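Local coordinates for protein enolase-phosphatase E1 (Saccharomyces cerevisiae, PDB 2G80) that probably catalyses the magnesium-dependent enolization and dephosphorylation of 2,3-diketo-5-methylthiopentyl-1-phosphate to an acireductone in the methionine salvage pathway, at residues A[30-35]-A[200-205]. Numbering follows the deposited sequence.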
ATOM      1  N   ASN A  30       5.148  10.826 -22.578  1.00 67.82           N
ATOM      2  CA  ASN A  30       4.636  12.151 -22.144  1.00 66.26           C
ATOM      3  C   ASN A  30       5.160  12.678 -20.792  1.00 61.27           C
ATOM      4  O   ASN A  30       5.171  13.904 -20.579  1.00 62.01           O
ATOM      5  CB  ASN A  30       3.088  12.183 -22.123  1.00 67.08           C
ATOM      6  CG  ASN A  30       2.446  12.036 -23.518  1.00 70.20           C
ATOM      7  OD1 ASN A  30       3.096  12.180 -24.562  1.00 68.58           O
ATOM      8  ND2 ASN A  30       1.145  11.764 -23.522  1.00 70.99           N
ATOM      9  N   TYR A  31       5.599  11.779 -19.901  1.00 54.39           N
ATOM     10  CA  TYR A  31       6.075  12.164 -18.553  1.00 48.87           C
ATOM     11  C   TYR A  31       7.445  11.583 -18.204  1.00 46.13           C
ATOM     12  O   TYR A  31       7.772  10.465 -18.604  1.00 44.74           O
ATOM     13  CB  TYR A  31       5.023  11.727 -17.515  1.00 46.78           C
ATOM     14  CG  TYR A  31       3.662  12.352 -17.762  1.00 39.88           C
ATOM     15  CD1 TYR A  31       3.408  13.674 -17.387  1.00 38.51           C
ATOM     16  CD2 TYR A  31       2.646  11.647 -18.430  1.00 39.56           C
ATOM     17  CE1 TYR A  31       2.160  14.284 -17.639  1.00 38.36           C
ATOM     18  CE2 TYR A  31       1.384  12.245 -18.689  1.00 34.14           C
ATOM     19  CZ  TYR A  31       1.155  13.566 -18.293  1.00 43.02           C
ATOM     20  OH  TYR A  31      -0.063  14.182 -18.539  1.00 42.38           O
ATOM     21  N   SER A  32       8.263  12.337 -17.471  1.00 44.09           N
ATOM     22  CA  SER A  32       9.536  11.776 -16.996  1.00 45.34           C
ATOM     23  C   SER A  32       9.269  10.799 -15.832  1.00 44.21           C
ATOM     24  O   SER A  32       9.975   9.812 -15.693  1.00 43.34           O
ATOM     25  CB  SER A  32      10.549  12.850 -16.561  1.00 45.26           C
ATOM     26  OG  SER A  32      10.267  13.427 -15.293  1.00 52.55           O
ATOM     27  N   THR A  33       8.222  11.076 -15.042  1.00 42.72           N
ATOM     28  CA  THR A  33       7.973  10.393 -13.786  1.00 39.52           C
ATOM     29  C   THR A  33       6.504  10.087 -13.540  1.00 36.48           C
ATOM     30  O   THR A  33       5.624  10.831 -13.956  1.00 37.02           O
ATOM     31  CB  THR A  33       8.514  11.275 -12.661  1.00 39.85           C
ATOM     32  OG1 THR A  33       9.873  11.602 -12.954  1.00 41.01           O
ATOM     33  CG2 THR A  33       8.448  10.592 -11.285  1.00 39.19           C
ATOM     34  N   TYR A  34       6.284   8.965 -12.864  1.00 33.71           N
ATOM     35  CA  TYR A  34       4.995   8.462 -12.485  1.00 34.56           C
ATOM     36  C   TYR A  34       4.951   8.182 -10.984  1.00 34.77           C
ATOM     37  O   TYR A  34       5.879   7.579 -10.422  1.00 35.92           O
ATOM     38  CB  TYR A  34       4.685   7.183 -13.256  1.00 32.86           C
ATOM     39  CG  TYR A  34       4.571   7.431 -14.750  1.00 31.05           C
ATOM     40  CD1 TYR A  34       5.698   7.325 -15.580  1.00 28.30           C
ATOM     41  CD2 TYR A  34       3.347   7.842 -15.323  1.00 30.28           C
ATOM     42  CE1 TYR A  34       5.615   7.602 -16.973  1.00 35.28           C
ATOM     43  CE2 TYR A  34       3.238   8.089 -16.708  1.00 30.90           C
ATOM     44  CZ  TYR A  34       4.366   7.959 -17.528  1.00 32.50           C
ATOM     45  OH  TYR A  34       4.241   8.187 -18.873  1.00 33.19           O
ATOM     46  N   LEU A  35       3.866   8.642 -10.367  1.00 31.65           N
ATOM     47  CA  LEU A  35       3.590   8.484  -8.962  1.00 32.17           C
ATOM     48  C   LEU A  35       2.318   7.647  -8.896  1.00 30.72           C
ATOM     49  O   LEU A  35       1.289   7.991  -9.499  1.00 31.20           O
ATOM     50  CB  LEU A  35       3.379   9.848  -8.308  1.00 31.12           C
ATOM     51  CG  LEU A  35       3.153   9.866  -6.799  1.00 31.09           C
ATOM     52  CD1 LEU A  35       4.429   9.376  -6.066  1.00 35.29           C
ATOM     53  CD2 LEU A  35       2.778  11.276  -6.349  1.00 33.05           C
ATOM     54  N   ILE A 200      11.648  13.680  -5.229  1.00 42.55           N
ATOM     55  CA  ILE A 200      11.716  13.143  -6.602  1.00 45.47           C
ATOM     56  C   ILE A 200      12.754  13.941  -7.445  1.00 46.38           C
ATOM     57  O   ILE A 200      13.529  13.347  -8.185  1.00 46.59           O
ATOM     58  CB  ILE A 200      10.268  13.089  -7.260  1.00 44.62           C
ATOM     59  CG1 ILE A 200       9.528  11.839  -6.770  1.00 45.04           C
ATOM     60  CG2 ILE A 200      10.281  13.048  -8.778  1.00 52.26           C
ATOM     61  CD1 ILE A 200       8.105  11.692  -7.372  1.00 49.21           C
ATOM     62  N   GLY A 201      12.783  15.266  -7.307  1.00 47.43           N
ATOM     63  CA  GLY A 201      13.644  16.105  -8.126  1.00 48.69           C
ATOM     64  C   GLY A 201      13.094  16.015  -9.540  1.00 49.55           C
ATOM     65  O   GLY A 201      13.690  15.370 -10.424  1.00 53.68           O
ATOM     66  N   ALA A 202      11.889  16.534  -9.709  1.00 47.17           N
ATOM     67  CA  ALA A 202      11.236  16.580 -11.020  1.00 46.22           C
ATOM     68  C   ALA A 202      10.318  17.776 -11.055  1.00 45.54           C
ATOM     69  O   ALA A 202       9.758  18.157 -10.023  1.00 47.36           O
ATOM     70  CB  ALA A 202      10.465  15.304 -11.297  1.00 45.01           C
ATOM     71  N   LYS A 203      10.198  18.393 -12.228  1.00 45.74           N
ATOM     72  CA  LYS A 203       9.282  19.517 -12.426  1.00 45.19           C
ATOM     73  C   LYS A 203       7.894  18.904 -12.327  1.00 41.23           C
ATOM     74  O   LYS A 203       7.685  17.831 -12.879  1.00 38.03           O
ATOM     75  CB  LYS A 203       9.447  20.158 -13.818  1.00 45.17           C
ATOM     76  CG  LYS A 203      10.780  20.841 -14.058  1.00 48.68           C
ATOM     77  N   ALA A 204       6.986  19.557 -11.596  1.00 37.34           N
ATOM     78  CA  ALA A 204       5.590  19.085 -11.434  1.00 38.34           C
ATOM     79  C   ALA A 204       4.913  18.683 -12.753  1.00 38.33           C
ATOM     80  O   ALA A 204       4.260  17.644 -12.819  1.00 38.99           O
ATOM     81  CB  ALA A 204       4.756  20.113 -10.743  1.00 36.88           C
ATOM     82  N   SER A 205       5.123  19.486 -13.791  1.00 37.79           N
ATOM     83  CA  SER A 205       4.575  19.231 -15.146  1.00 40.34           C
ATOM     84  C   SER A 205       5.058  17.908 -15.771  1.00 37.93           C
ATOM     85  O   SER A 205       4.348  17.340 -16.578  1.00 39.41           O
ATOM     86  CB  SER A 205       4.893  20.408 -16.083  1.00 39.96           C
ATOM     87  OG  SER A 205       6.289  20.650 -16.077  1.00 37.23           O
TER
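Tyr31 meets Ser205 at the edge of its ring. Tyr31 CD1 lies 3.9 Å from the backbone O of Ser205, which sits near the ring plane. Tyr31 CB does not head for the other segment, but with CG anti to the carbonyl carbon (chi1 -59°) the end of the ring comes nearer to it. Ser32 only brushes Ala202, with Ser32 OG 4.4 Å from the Ala202 methyl CB. Ser32 OG shares a 3.0 Å hydrogen bond with Thr33 OG1. The two segments join parts of the Rossmann-like core of a HAD hydrolase: the start of central strand 33-36 and the loop that leads from helix 190-200 into the neighbouring parallel strand 207-211. The CB of Thr33 heads toward the second segment. Thr33 OG1 is 4.1 Å from Ala202 CB and also hydrogen-bonds Arg139 NH2, which binds the backbone O of Ile200 as well. Thr33 CG2, anti to the backbone N, meets Ile200 tip to tip, 4.0 Å from Ile200 CG2 and 4.1 Å from Ile200 CD1. Phe141 of strand 140-143 touches the side chains of both. The CB of Leu35 heads the same way, and its side chain packs on Tyr193 and Ile196.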